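PDB 3E18: oxidoreductase from Listeria innocua, which binds NAD in a Rossmann-fold domain and is probably a dehydrogenase of the GFO/IDH/MocA family, its substrate being unknown. Local coordinates for residues L132-M137 with W239-T244; D183-L188 with T214-E219; K194-N199 with I335-E340; Y308-D313 with N317-I322. One frame throughout, in Å; residues are numbered along the deposited sequence. Where two conformers were deposited one is given.

Contacts 1, 2 and 3 all set helices against the large mixed sheet of the GFO/IDH/MocA fold, whereas contact 4 ties helix 307-315 to the loop that follows it. Contacts 2 and 3 have centres 11 Å apart and share neighbouring strands 211-218 and 193-201, joined by bonds such as Thr214 OG1 to Ser197 O. Contacts 1 and 2 have centres 13 Å apart and meet through their helices, where Lys135 packs on Phe187 and Leu188. Contact 4, nested in sequence between the segments of contact 3, is centred about 32 Å from it. In contact 4 the side chain of Ile322 lies about 10 Å from that of the NAD-binding residue Asn124.

Contact 1: L132-M137 with W239-T244; sequences LIIKEM and WYVKGT
Ile134 lays its CG1 over one face of the Trp239 indole, and this is the tight part of the contact. CG1 sits 3.6 Å from the centroid of the five-membered ring and only 17° off the ring normal, a CH-pi contact; its closest ring atom is CD2 of Trp239, at 3.5 Å. CG1 lies anti to the carbonyl carbon (chi1 -55°), and a bend at chi2 brings CD1 to CB of Trp239. A branched aliphatic chain suits a flat aromatic face, while the indole NE1 is hydrogen-bonded to Asp130. Packing is looser farther along: Ile134 CD1 is 4.2 Å from Val241 CG1, and Met137 CE lies 4.0 Å from Val241 CG2. The flexible methionine bridges the wider gap, and its thioether is well placed among apolar neighbours. Lys135 and Glu136, partly exposed, mark the helix's more open side, Lys135 NZ pairing with Glu139. Helix and strand run nearly parallel, 7° apart, a helix layered on the mixed sheet of the alpha/beta C-terminal domain characteristic of the GFO/IDH/MocA family.

Contact 2: D183-L188 with T214-E219; sequences DQLLFL and TFITFE
Helix 173-188 packs on the mixed sheet of the GFO/IDH/MocA C-terminal domain here, and its residues Leu185 and Leu186 meet Ile216 and Phe218 of strand 211-218. Leu185 and Ile216 reach toward each other tip to tip, CD2 to CD1 at 3.7 Å. Leu185 also comes up to the edge of the phenyl ring, near its plane, its CG 3.8 Å from CZ of Phe218, because chi1 of 176° swings CG away from the backbone N and out toward the strand. Strand and helix axes differ by only 14° in direction; between them lies an alpha/beta layer interface in which alternate strand residues, Ile216 and Phe218, present their side chains to the helix. Branched aliphatic chains and a phenyl ring suit it, filling the space with no polar group to satisfy. Leu186 starts off to one side, yet its end bends inward, so that CD1 meets the edge of the Phe218 ring in its plane, 3.8 Å from CE1. Leu185 is further enclosed by Ala224 and Ile226 of strand 223-229, and Phe218 also packs on Val193.

Contact 3: K194-N199 with I335-E340; sequences KSVSAN and IEAIFE
Strand 194-199 and helix 335-340 cross at -53°, their axes only 7.2 Å apart at closest approach, and the nearest alpha carbons are those of Ala198 and Ile338, at 5.7 Å. This is a helix packed on the sheet of the GFO/IDH/MocA fold, near the sheet margin that ends in strand 348-349. Lys194 and Ser195 both face Thr217 of the adjoining strand, a classic beta bulge at the start of the segment. Beyond it the strand alternates: Val196 and Ala198 direct their beta carbons to the helix, while Ser195 and Ser197 turn to the other side, where both approach the second subunit. Small residues suit so close a crossing. The methyl of Ala198 fits against the helix backbone, CB standing 3.7 Å from the carbonyl oxygen of Ile338, and it also touches CG2 of that isoleucine. Ala337, equally short, offers CB to Val196 CG2 at 4.0 Å. Ile338 packs in addition on Leu182 of helix 173-188. Val196 and Ile338 meet nearly at right angles; with Val196 CG1 opposite its own backbone N (chi1 -169°), that methyl comes within 3.6 Å of Ile338 CG1.

Contact 4: Y308-D313 with N317-I322; sequences YNNFVD and NTSEPI
The Ile322 side chain covers one face of the Asn310 carboxamide, with CD1 almost straight above Asn310 CG at 3.9 Å and CG1 over the same face. Both ends of this flat group bind backbone of segment 317-322. Its oxygen OD1 accepts the backbone N-H of Ile322, N to OD1 2.9 Å, an almost straight bond of 171° whose donor is tilted from the carbonyl plane. At the other end ND2 donates to Glu320 O at 3.3 Å, and this acceptor lies in the amide plane. A second donation from ND2 goes to a water that also bonds Asp313 OD2 and Ser319 OG, so two polar side chains and the amide share one solvent molecule. Asparagine suits this place because one short side chain can both accept and donate; CG stands opposite the backbone N (chi1 178°), sending the amide out from the helix to the loop. Nearer the helix end, Asp313 O takes Thr318 N at 2.9 Å and, weakly, Ser319 N. Asn317, with positive phi, terminates the helix in a Schellman motif, a backbone shape that asparagine tolerates better than most residues. Asn310 and Pro321 rest on Met120 of strand 119-122 at the edge of the parallel Rossmann sheet, Phe311 reaches on to Val93 of strand 91-95, and the chain then proceeds to helix 325-344.

Contact 1: L132-M137 with W239-T244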
loop_
_atom_site.group_PDB
_atom_site.type_symbol
_atom_site.label_atom_id
_atom_site.label_comp_id
_atom_site.label_asym_id
_atom_site.label_seq_id
_atom_site.Cartn_x
_atom_site.Cartn_y
_atom_site.Cartn_z
ATOM N N LEU A 132 -20.249 -6.891 -1.008
ATOM C CA LEU A 132 -21.552 -6.235 -0.938
ATOM C C LEU A 132 -21.705 -5.325 0.294
ATOM O O LEU A 132 -22.415 -4.309 0.230
ATOM C CB LEU A 132 -22.695 -7.252 -1.057
ATOM C CG LEU A 132 -22.819 -7.929 -2.441
ATOM C CD1 LEU A 132 -23.929 -8.974 -2.449
ATOM C CD2 LEU A 132 -23.028 -6.918 -3.574
ATOM N N ILE A 133 -21.005 -5.663 1.378
ATOM C CA ILE A 133 -20.831 -4.732 2.524
ATOM C C ILE A 133 -20.148 -3.428 2.084
ATOM O O ILE A 133 -20.637 -2.345 2.397
ATOM C CB ILE A 133 -20.081 -5.393 3.698
ATOM C CG1 ILE A 133 -20.941 -6.499 4.313
ATOM C CG2 ILE A 133 -19.714 -4.374 4.786
ATOM C CD1 ILE A 133 -20.193 -7.402 5.265
ATOM N N ILE A 134 -19.052 -3.533 1.326
ATOM C CA ILE A 134 -18.364 -2.343 0.796
ATOM C C ILE A 134 -19.265 -1.540 -0.156
ATOM O O ILE A 134 -19.272 -0.292 -0.146
ATOM C CB ILE A 134 -17.017 -2.731 0.081
ATOM C CG1 ILE A 134 -16.113 -3.548 1.029
ATOM C CG2 ILE A 134 -16.267 -1.508 -0.399
ATOM C CD1 ILE A 134 -15.657 -2.788 2.283
ATOM N N LYS A 135 -20.021 -2.261 -0.981
ATOM C CA LYS A 135 -20.976 -1.650 -1.900
ATOM C C LYS A 135 -22.058 -0.912 -1.122
ATOM O O LYS A 135 -22.430 0.196 -1.474
ATOM C CB LYS A 135 -21.596 -2.718 -2.809
ATOM C CG LYS A 135 -22.484 -2.167 -3.907
ATOM C CD LYS A 135 -22.757 -3.257 -4.933
ATOM C CE LYS A 135 -23.232 -2.669 -6.252
ATOM N NZ LYS A 135 -24.667 -2.298 -6.168
ATOM N N GLU A 136 -22.549 -1.525 -0.050
ATOM C CA GLU A 136 -23.496 -0.822 0.844
ATOM C C GLU A 136 -22.891 0.471 1.417
ATOM O O GLU A 136 -23.506 1.549 1.319
ATOM C CB GLU A 136 -23.983 -1.752 1.967
ATOM C CG GLU A 136 -24.967 -1.105 2.975
ATOM C CD GLU A 136 -26.380 -0.867 2.427
ATOM O OE1 GLU A 136 -26.672 -1.260 1.275
ATOM O OE2 GLU A 136 -27.213 -0.292 3.169
ATOM N N MET A 137 -21.674 0.369 1.962
ATOM C CA MET A 137 -20.972 1.537 2.513
ATOM C C MET A 137 -20.772 2.620 1.459
ATOM O O MET A 137 -20.989 3.795 1.732
ATOM C CB MET A 137 -19.625 1.145 3.139
ATOM C CG MET A 137 -19.742 0.198 4.314
ATOM S SD MET A 137 -18.166 -0.446 4.883
ATOM C CE MET A 137 -17.348 1.056 5.396
ATOM N N TRP A 239 -10.362 -5.999 3.275
ATOM C CA TRP A 239 -10.766 -4.642 2.814
ATOM C C TRP A 239 -10.268 -3.586 3.791
ATOM O O TRP A 239 -10.295 -3.796 4.999
ATOM C CB TRP A 239 -12.286 -4.555 2.724
ATOM C CG TRP A 239 -12.891 -5.325 1.554
ATOM C CD1 TRP A 239 -13.462 -6.568 1.590
ATOM C CD2 TRP A 239 -12.986 -4.878 0.207
ATOM N NE1 TRP A 239 -13.905 -6.931 0.334
ATOM C CE2 TRP A 239 -13.630 -5.902 -0.531
ATOM C CE3 TRP A 239 -12.603 -3.698 -0.452
ATOM C CZ2 TRP A 239 -13.888 -5.788 -1.900
ATOM C CZ3 TRP A 239 -12.849 -3.586 -1.809
ATOM C CH2 TRP A 239 -13.484 -4.621 -2.523
ATOM N N TYR A 240 -9.796 -2.457 3.271
ATOM C CA TYR A 240 -9.456 -1.320 4.104
ATOM C C TYR A 240 -9.857 -0.126 3.265
ATOM O O TYR A 240 -9.318 0.085 2.182
ATOM C CB TYR A 240 -7.961 -1.288 4.444
ATOM C CG TYR A 240 -7.519 -0.071 5.265
ATOM C CD1 TYR A 240 -7.712 -0.019 6.655
ATOM C CD2 TYR A 240 -6.912 1.022 4.645
ATOM C CE1 TYR A 240 -7.303 1.097 7.403
ATOM C CE2 TYR A 240 -6.497 2.138 5.382
ATOM C CZ TYR A 240 -6.704 2.174 6.754
ATOM O OH TYR A 240 -6.284 3.278 7.468
ATOM N N VAL A 241 -10.838 0.622 3.744
ATOM C CA VAL A 241 -11.445 1.672 2.912
ATOM C C VAL A 241 -11.490 3.004 3.640
ATOM O O VAL A 241 -11.701 3.047 4.831
ATOM C CB VAL A 241 -12.867 1.257 2.395
ATOM C CG1 VAL A 241 -12.775 0.078 1.390
ATOM C CG2 VAL A 241 -13.812 0.883 3.553
ATOM N N LYS A 242 -11.317 4.102 2.905
ATOM C CA LYS A 242 -11.218 5.408 3.520
ATOM C C LYS A 242 -12.193 6.342 2.852
ATOM O O LYS A 242 -12.318 6.328 1.631
ATOM C CB LYS A 242 -9.805 5.986 3.339
ATOM C CG LYS A 242 -8.704 5.250 4.105
ATOM C CD LYS A 242 -7.337 5.921 3.885
ATOM C CE LYS A 242 -7.202 7.192 4.720
ATOM N NZ LYS A 242 -6.082 8.024 4.188
ATOM N N GLY A 243 -12.869 7.150 3.659
ATOM C CA GLY A 243 -13.816 8.134 3.176
ATOM C C GLY A 243 -13.655 9.439 3.911
ATOM O O GLY A 243 -12.909 9.511 4.884
ATOM N N THR A 244 -14.350 10.473 3.440
ATOM C CA THR A 244 -14.321 11.802 4.061
ATOM C C THR A 244 -14.836 11.828 5.517
ATOM O O THR A 244 -14.542 12.751 6.269
ATOM C CB THR A 244 -15.125 12.808 3.224
ATOM O OG1 THR A 244 -16.461 12.317 3.057
ATOM C CG2 THR A 244 -14.494 12.988 1.860
#

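Contact 2: D183-L188 with T214-E219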
loop_
_atom_site.group_PDB
_atom_site.type_symbol
_atom_site.label_atom_id
_atom_site.label_comp_id
_atom_site.label_asym_id
_atom_site.label_seq_id
_atom_site.Cartn_x
_atom_site.Cartn_y
_atom_site.Cartn_z
ATOM N N ASP A 183 -12.605 -6.628 -11.231
ATOM C CA ASP A 183 -13.997 -6.604 -11.689
ATOM C C ASP A 183 -14.932 -6.023 -10.623
ATOM O O ASP A 183 -15.763 -5.156 -10.936
ATOM C CB ASP A 183 -14.458 -7.990 -12.136
ATOM C CG ASP A 183 -15.908 -8.001 -12.537
ATOM O OD1 ASP A 183 -16.254 -7.411 -13.592
ATOM O OD2 ASP A 183 -16.698 -8.559 -11.758
ATOM N N GLN A 184 -14.772 -6.478 -9.377
ATOM C CA GLN A 184 -15.419 -5.840 -8.207
ATOM C C GLN A 184 -15.218 -4.333 -8.213
ATOM O O GLN A 184 -16.176 -3.565 -8.127
ATOM C CB GLN A 184 -14.855 -6.405 -6.910
ATOM C CG GLN A 184 -15.487 -7.749 -6.498
ATOM C CD GLN A 184 -14.853 -8.353 -5.249
ATOM O OE1 GLN A 184 -13.858 -7.857 -4.721
ATOM N NE2 GLN A 184 -15.447 -9.428 -4.766
ATOM N N LEU A 185 -13.970 -3.912 -8.359
ATOM C CA LEU A 185 -13.636 -2.482 -8.279
ATOM C C LEU A 185 -14.273 -1.654 -9.383
ATOM O O LEU A 185 -14.788 -0.541 -9.146
ATOM C CB LEU A 185 -12.110 -2.314 -8.337
ATOM C CG LEU A 185 -11.542 -0.890 -8.351
ATOM C CD1 LEU A 185 -11.751 -0.179 -7.014
ATOM C CD2 LEU A 185 -10.070 -0.944 -8.720
ATOM N N LEU A 186 -14.206 -2.176 -10.600
ATOM C CA LEU A 186 -14.724 -1.452 -11.771
ATOM C C LEU A 186 -16.259 -1.490 -11.830
ATOM O O LEU A 186 -16.918 -0.571 -12.348
ATOM C CB LEU A 186 -14.077 -2.004 -13.047
ATOM C CG LEU A 186 -12.980 -1.142 -13.695
ATOM C CD1 LEU A 186 -11.961 -0.633 -12.687
ATOM C CD2 LEU A 186 -12.288 -1.860 -14.852
ATOM N N PHE A 187 -16.823 -2.567 -11.296
ATOM C CA PHE A 187 -18.267 -2.656 -11.069
ATOM C C PHE A 187 -18.734 -1.610 -10.037
ATOM O O PHE A 187 -19.784 -0.987 -10.219
ATOM C CB PHE A 187 -18.636 -4.091 -10.637
ATOM C CG PHE A 187 -20.106 -4.300 -10.343
ATOM C CD1 PHE A 187 -21.088 -3.878 -11.244
ATOM C CD2 PHE A 187 -20.497 -4.960 -9.175
ATOM C CE1 PHE A 187 -22.445 -4.089 -10.974
ATOM C CE2 PHE A 187 -21.856 -5.173 -8.887
ATOM C CZ PHE A 187 -22.826 -4.738 -9.797
ATOM N N LEU A 188 -17.955 -1.408 -8.970
ATOM C CA LEU A 188 -18.318 -0.444 -7.920
ATOM C C LEU A 188 -18.191 1.021 -8.355
ATOM O O LEU A 188 -19.112 1.817 -8.164
ATOM C CB LEU A 188 -17.483 -0.677 -6.660
ATOM C CG LEU A 188 -17.901 0.097 -5.408
ATOM C CD1 LEU A 188 -19.348 -0.213 -5.002
ATOM C CD2 LEU A 188 -16.948 -0.187 -4.260
ATOM N N THR A 214 -1.220 -3.423 -7.468
ATOM C CA THR A 214 -1.432 -2.356 -8.421
ATOM C C THR A 214 -2.037 -1.132 -7.737
ATOM O O THR A 214 -2.808 -1.271 -6.802
ATOM C CB THR A 214 -2.281 -2.851 -9.630
ATOM O OG1 THR A 214 -2.569 -1.754 -10.504
ATOM C CG2 THR A 214 -3.581 -3.496 -9.180
ATOM N N PHE A 215 -1.689 0.072 -8.195
ATOM C CA PHE A 215 -2.280 1.265 -7.635
ATOM C C PHE A 215 -2.977 1.938 -8.794
ATOM O O PHE A 215 -2.345 2.272 -9.805
ATOM C CB PHE A 215 -1.214 2.194 -7.018
ATOM C CG PHE A 215 -1.784 3.279 -6.107
ATOM C CD1 PHE A 215 -1.908 3.061 -4.743
ATOM C CD2 PHE A 215 -2.184 4.521 -6.621
ATOM C CE1 PHE A 215 -2.428 4.050 -3.889
ATOM C CE2 PHE A 215 -2.700 5.504 -5.785
ATOM C CZ PHE A 215 -2.817 5.269 -4.406
ATOM N N ILE A 216 -4.287 2.093 -8.650
ATOM C CA ILE A 216 -5.145 2.577 -9.712
ATOM C C ILE A 216 -5.699 3.939 -9.337
ATOM O O ILE A 216 -6.116 4.147 -8.203
ATOM C CB ILE A 216 -6.299 1.566 -9.968
ATOM C CG1 ILE A 216 -5.725 0.232 -10.461
ATOM C CG2 ILE A 216 -7.308 2.087 -10.982
ATOM C CD1 ILE A 216 -6.642 -0.935 -10.203
ATOM N N THR A 217 -5.703 4.871 -10.282
ATOM C CA THR A 217 -6.360 6.146 -10.063
ATOM C C THR A 217 -7.466 6.314 -11.116
ATOM O O THR A 217 -7.259 5.986 -12.290
ATOM C CB THR A 217 -5.358 7.325 -10.163
ATOM O OG1 THR A 217 -4.207 7.045 -9.361
ATOM C CG2 THR A 217 -5.985 8.608 -9.668
ATOM N N PHE A 218 -8.630 6.815 -10.691
ATOM C CA PHE A 218 -9.780 7.031 -11.578
ATOM C C PHE A 218 -9.846 8.490 -11.959
ATOM O O PHE A 218 -9.243 9.300 -11.295
ATOM C CB PHE A 218 -11.074 6.613 -10.886
ATOM C CG PHE A 218 -11.165 5.126 -10.672
ATOM C CD1 PHE A 218 -11.700 4.314 -11.664
ATOM C CD2 PHE A 218 -10.674 4.548 -9.521
ATOM C CE1 PHE A 218 -11.768 2.944 -11.519
ATOM C CE2 PHE A 218 -10.736 3.167 -9.348
ATOM C CZ PHE A 218 -11.287 2.359 -10.358
ATOM N N GLU A 219 -10.603 8.810 -13.008
ATOM C CA GLU A 219 -10.750 10.204 -13.470
ATOM C C GLU A 219 -11.392 11.116 -12.420
ATOM O O GLU A 219 -11.139 12.325 -12.402
ATOM C CB GLU A 219 -11.550 10.254 -14.785
ATOM C CG GLU A 219 -10.941 9.488 -15.966
ATOM C CD GLU A 219 -9.796 10.221 -16.678
ATOM O OE1 GLU A 219 -9.535 11.413 -16.387
ATOM O OE2 GLU A 219 -9.156 9.595 -17.552
#

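Contact 3: K194-N199 with I335-E340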
loop_
_atom_site.group_PDB
_atom_site.type_symbol
_atom_site.label_atom_id
_atom_site.label_comp_id
_atom_site.label_asym_id
_atom_site.label_seq_id
_atom_site.Cartn_x
_atom_site.Cartn_y
_atom_site.Cartn_z
ATOM N N LYS A 194 -7.799 6.311 -14.962
ATOM C CA LYS A 194 -6.865 7.319 -15.438
ATOM C C LYS A 194 -5.444 6.759 -15.516
ATOM O O LYS A 194 -4.748 6.975 -16.507
ATOM C CB LYS A 194 -6.895 8.541 -14.518
ATOM C CG LYS A 194 -6.230 9.778 -15.112
ATOM C CD LYS A 194 -5.561 10.637 -14.047
ATOM C CE LYS A 194 -6.470 11.736 -13.537
ATOM N NZ LYS A 194 -6.636 12.828 -14.541
ATOM N N SER A 195 -5.007 6.040 -14.480
ATOM C CA SER A 195 -3.642 5.517 -14.471
ATOM C C SER A 195 -3.497 4.240 -13.657
ATOM O O SER A 195 -4.309 3.964 -12.776
ATOM C CB SER A 195 -2.675 6.583 -13.945
ATOM O OG SER A 195 -2.896 6.861 -12.566
ATOM N N VAL A 196 -2.454 3.470 -13.966
ATOM C CA VAL A 196 -2.165 2.184 -13.298
ATOM C C VAL A 196 -0.657 2.029 -13.170
ATOM O O VAL A 196 0.065 2.193 -14.159
ATOM C CB VAL A 196 -2.619 0.969 -14.166
ATOM C CG1 VAL A 196 -2.571 -0.327 -13.364
ATOM C CG2 VAL A 196 -3.978 1.180 -14.756
ATOM N N SER A 197 -0.174 1.683 -11.977
ATOM C CA SER A 197 1.199 1.231 -11.832
ATOM C C SER A 197 1.046 -0.145 -11.198
ATOM O O SER A 197 0.047 -0.403 -10.552
ATOM C CB SER A 197 1.979 2.164 -10.909
ATOM O OG SER A 197 1.478 2.164 -9.585
ATOM N N ALA A 198 2.007 -1.015 -11.410
ATOM C CA ALA A 198 1.912 -2.389 -10.880
ATOM C C ALA A 198 3.267 -2.996 -10.761
ATOM O O ALA A 198 4.211 -2.590 -11.441
ATOM C CB ALA A 198 1.025 -3.275 -11.790
ATOM N N ASN A 199 3.360 -3.978 -9.876
ATOM C CA ASN A 199 4.562 -4.781 -9.756
ATOM C C ASN A 199 4.095 -6.191 -9.493
ATOM O O ASN A 199 3.111 -6.409 -8.794
ATOM C CB ASN A 199 5.518 -4.217 -8.669
ATOM C CG ASN A 199 6.060 -5.310 -7.736
ATOM O OD1 ASN A 199 6.961 -6.094 -8.099
ATOM N ND2 ASN A 199 5.537 -5.337 -6.506
ATOM N N ILE A 335 -6.271 -5.304 -17.008
ATOM C CA ILE A 335 -5.276 -6.358 -16.868
ATOM C C ILE A 335 -4.089 -6.176 -17.839
ATOM O O ILE A 335 -2.920 -6.375 -17.466
ATOM C CB ILE A 335 -5.933 -7.743 -17.027
ATOM C CG1 ILE A 335 -6.767 -8.062 -15.781
ATOM C CG2 ILE A 335 -4.887 -8.827 -17.241
ATOM C CD1 ILE A 335 -7.722 -9.264 -15.946
ATOM N N GLU A 336 -4.395 -5.762 -19.068
ATOM C CA GLU A 336 -3.375 -5.450 -20.066
ATOM C C GLU A 336 -2.501 -4.265 -19.636
ATOM O O GLU A 336 -1.271 -4.331 -19.770
ATOM C CB GLU A 336 -4.021 -5.201 -21.426
ATOM C CG GLU A 336 -4.569 -6.480 -22.046
ATOM C CD GLU A 336 -5.399 -6.250 -23.289
ATOM O OE1 GLU A 336 -5.956 -5.142 -23.479
ATOM O OE2 GLU A 336 -5.485 -7.196 -24.088
ATOM N N ALA A 337 -3.132 -3.208 -19.105
ATOM C CA ALA A 337 -2.406 -2.070 -18.505
ATOM C C ALA A 337 -1.509 -2.496 -17.344
ATOM O O ALA A 337 -0.393 -2.006 -17.209
ATOM C CB ALA A 337 -3.361 -0.987 -18.057
ATOM N N ILE A 338 -1.994 -3.423 -16.524
ATOM C CA ILE A 338 -1.234 -3.891 -15.363
ATOM C C ILE A 338 0.022 -4.607 -15.831
ATOM O O ILE A 338 1.117 -4.343 -15.324
ATOM C CB ILE A 338 -2.109 -4.794 -14.458
ATOM C CG1 ILE A 338 -3.019 -3.913 -13.597
ATOM C CG2 ILE A 338 -1.268 -5.721 -13.579
ATOM C CD1 ILE A 338 -4.148 -4.666 -12.911
ATOM N N PHE A 339 -0.135 -5.503 -16.803
ATOM C CA PHE A 339 0.997 -6.275 -17.316
ATOM C C PHE A 339 2.044 -5.390 -17.975
ATOM O O PHE A 339 3.249 -5.574 -17.777
ATOM C CB PHE A 339 0.508 -7.342 -18.278
ATOM C CG PHE A 339 0.028 -8.577 -17.588
ATOM C CD1 PHE A 339 0.833 -9.204 -16.638
ATOM C CD2 PHE A 339 -1.211 -9.120 -17.882
ATOM C CE1 PHE A 339 0.404 -10.345 -15.992
ATOM C CE2 PHE A 339 -1.642 -10.289 -17.241
ATOM C CZ PHE A 339 -0.834 -10.891 -16.303
ATOM N N GLU A 340 1.564 -4.413 -18.735
ATOM C CA GLU A 340 2.422 -3.423 -19.359
ATOM C C GLU A 340 3.157 -2.569 -18.313
ATOM O O GLU A 340 4.367 -2.334 -18.438
ATOM C CB GLU A 340 1.595 -2.533 -20.287
ATOM C CG GLU A 340 2.445 -1.534 -21.078
ATOM C CD GLU A 340 1.630 -0.451 -21.756
ATOM O OE1 GLU A 340 0.415 -0.650 -22.003
ATOM O OE2 GLU A 340 2.213 0.613 -22.051
#

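Contact 4: Y308-D313 with N317-I322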
loop_
_atom_site.group_PDB
_atom_site.type_symbol
_atom_site.label_atom_id
_atom_site.label_comp_id
_atom_site.label_asym_id
_atom_site.label_seq_id
_atom_site.Cartn_x
_atom_site.Cartn_y
_atom_site.Cartn_z
ATOM N N TYR A 308 -27.097 -17.110 -12.299
ATOM C CA TYR A 308 -27.774 -17.989 -13.242
ATOM C C TYR A 308 -29.244 -17.662 -13.466
ATOM O O TYR A 308 -29.748 -17.897 -14.561
ATOM C CB TYR A 308 -27.597 -19.454 -12.835
ATOM C CG TYR A 308 -26.383 -20.108 -13.448
ATOM C CD1 TYR A 308 -25.332 -20.557 -12.652
ATOM C CD2 TYR A 308 -26.283 -20.281 -14.835
ATOM C CE1 TYR A 308 -24.222 -21.171 -13.213
ATOM C CE2 TYR A 308 -25.183 -20.894 -15.400
ATOM C CZ TYR A 308 -24.158 -21.344 -14.583
ATOM O OH TYR A 308 -23.065 -21.953 -15.140
ATOM N N ASN A 309 -29.922 -17.086 -12.468
ATOM C CA ASN A 309 -31.297 -16.632 -12.671
ATOM C C ASN A 309 -31.320 -15.377 -13.512
ATOM O O ASN A 309 -32.225 -15.172 -14.324
ATOM C CB ASN A 309 -32.030 -16.400 -11.348
ATOM C CG ASN A 309 -32.510 -17.693 -10.721
ATOM O OD1 ASN A 309 -32.822 -18.659 -11.417
ATOM N ND2 ASN A 309 -32.574 -17.719 -9.400
ATOM N N ASN A 310 -30.306 -14.548 -13.332
ATOM C CA ASN A 310 -30.162 -13.383 -14.199
ATOM C C ASN A 310 -29.869 -13.765 -15.664
ATOM O O ASN A 310 -30.401 -13.144 -16.587
ATOM C CB ASN A 310 -29.072 -12.462 -13.683
ATOM C CG ASN A 310 -28.871 -11.268 -14.582
ATOM O OD1 ASN A 310 -27.773 -11.025 -15.080
ATOM N ND2 ASN A 310 -29.943 -10.558 -14.843
ATOM N N PHE A 311 -28.989 -14.743 -15.859
ATOM C CA PHE A 311 -28.676 -15.300 -17.182
ATOM C C PHE A 311 -29.957 -15.778 -17.896
ATOM O O PHE A 311 -30.183 -15.422 -19.050
ATOM C CB PHE A 311 -27.660 -16.454 -17.063
ATOM C CG PHE A 311 -27.348 -17.146 -18.378
ATOM C CD1 PHE A 311 -26.623 -16.494 -19.375
ATOM C CD2 PHE A 311 -27.766 -18.458 -18.606
ATOM C CE1 PHE A 311 -26.339 -17.130 -20.592
ATOM C CE2 PHE A 311 -27.479 -19.107 -19.810
ATOM C CZ PHE A 311 -26.770 -18.442 -20.805
ATOM N N VAL A 312 -30.789 -16.549 -17.189
ATOM C CA VAL A 312 -32.107 -16.987 -17.698
ATOM C C VAL A 312 -33.028 -15.812 -18.036
ATOM O O VAL A 312 -33.654 -15.794 -19.105
ATOM C CB VAL A 312 -32.778 -17.987 -16.740
ATOM C CG1 VAL A 312 -34.183 -18.349 -17.209
ATOM C CG2 VAL A 312 -31.955 -19.241 -16.669
ATOM N N ASP A 313 -33.074 -14.824 -17.149
ATOM C CA ASP A 313 -33.881 -13.619 -17.361
ATOM C C ASP A 313 -33.429 -12.843 -18.598
ATOM O O ASP A 313 -34.245 -12.207 -19.266
ATOM C CB ASP A 313 -33.804 -12.695 -16.140
ATOM C CG ASP A 313 -34.551 -13.240 -14.914
ATOM O OD1 ASP A 313 -35.289 -14.247 -15.021
ATOM O OD2 ASP A 313 -34.375 -12.652 -13.822
ATOM N N ASN A 317 -35.421 -12.423 -22.219
ATOM C CA ASN A 317 -35.533 -10.981 -22.518
ATOM C C ASN A 317 -36.398 -10.161 -21.532
ATOM O O ASN A 317 -37.100 -9.221 -21.922
ATOM C CB ASN A 317 -35.942 -10.745 -23.986
ATOM C CG ASN A 317 -35.591 -9.343 -24.478
ATOM O OD1 ASN A 317 -34.665 -8.695 -23.968
ATOM N ND2 ASN A 317 -36.343 -8.861 -25.465
ATOM N N THR A 318 -36.332 -10.511 -20.249
ATOM C CA THR A 318 -37.084 -9.777 -19.225
ATOM C C THR A 318 -36.219 -8.881 -18.348
ATOM O O THR A 318 -36.740 -8.114 -17.541
ATOM C CB THR A 318 -37.901 -10.730 -18.328
ATOM O OG1 THR A 318 -37.048 -11.752 -17.804
ATOM C CG2 THR A 318 -39.047 -11.370 -19.132
ATOM N N SER A 319 -34.902 -8.966 -18.523
ATOM C CA SER A 319 -33.963 -8.227 -17.676
ATOM C C SER A 319 -32.654 -7.923 -18.407
ATOM O O SER A 319 -32.235 -8.679 -19.291
ATOM C CB SER A 319 -33.683 -9.039 -16.399
ATOM O OG SER A 319 -32.924 -8.314 -15.445
ATOM N N GLU A 320 -32.026 -6.808 -18.040
ATOM C CA GLU A 320 -30.671 -6.477 -18.497
ATOM C C GLU A 320 -29.663 -7.388 -17.784
ATOM O O GLU A 320 -29.933 -7.844 -16.675
ATOM C CB GLU A 320 -30.352 -5.008 -18.201
ATOM C CG GLU A 320 -31.226 -3.989 -18.943
ATOM C CD GLU A 320 -30.726 -3.637 -20.344
ATOM O OE1 GLU A 320 -30.273 -4.538 -21.088
ATOM O OE2 GLU A 320 -30.803 -2.441 -20.710
ATOM N N PRO A 321 -28.508 -7.678 -18.422
ATOM C CA PRO A 321 -27.480 -8.434 -17.696
ATOM C C PRO A 321 -26.839 -7.662 -16.532
ATOM O O PRO A 321 -26.617 -6.454 -16.639
ATOM C CB PRO A 321 -26.436 -8.752 -18.777
ATOM C CG PRO A 321 -26.668 -7.741 -19.863
ATOM C CD PRO A 321 -28.104 -7.358 -19.810
ATOM N N ILE A 322 -26.576 -8.359 -15.426
ATOM C CA ILE A 322 -25.819 -7.783 -14.302
ATOM C C ILE A 322 -24.332 -7.695 -14.687
ATOM O O ILE A 322 -23.720 -6.622 -14.590
ATOM C CB ILE A 322 -26.038 -8.585 -12.981
ATOM C CG1 ILE A 322 -27.468 -8.362 -12.452
ATOM C CG2 ILE A 322 -25.014 -8.188 -11.909
ATOM C CD1 ILE A 322 -27.890 -9.323 -11.355
HETATM O O HOH W 1 -32.562 -10.594 -13.705
#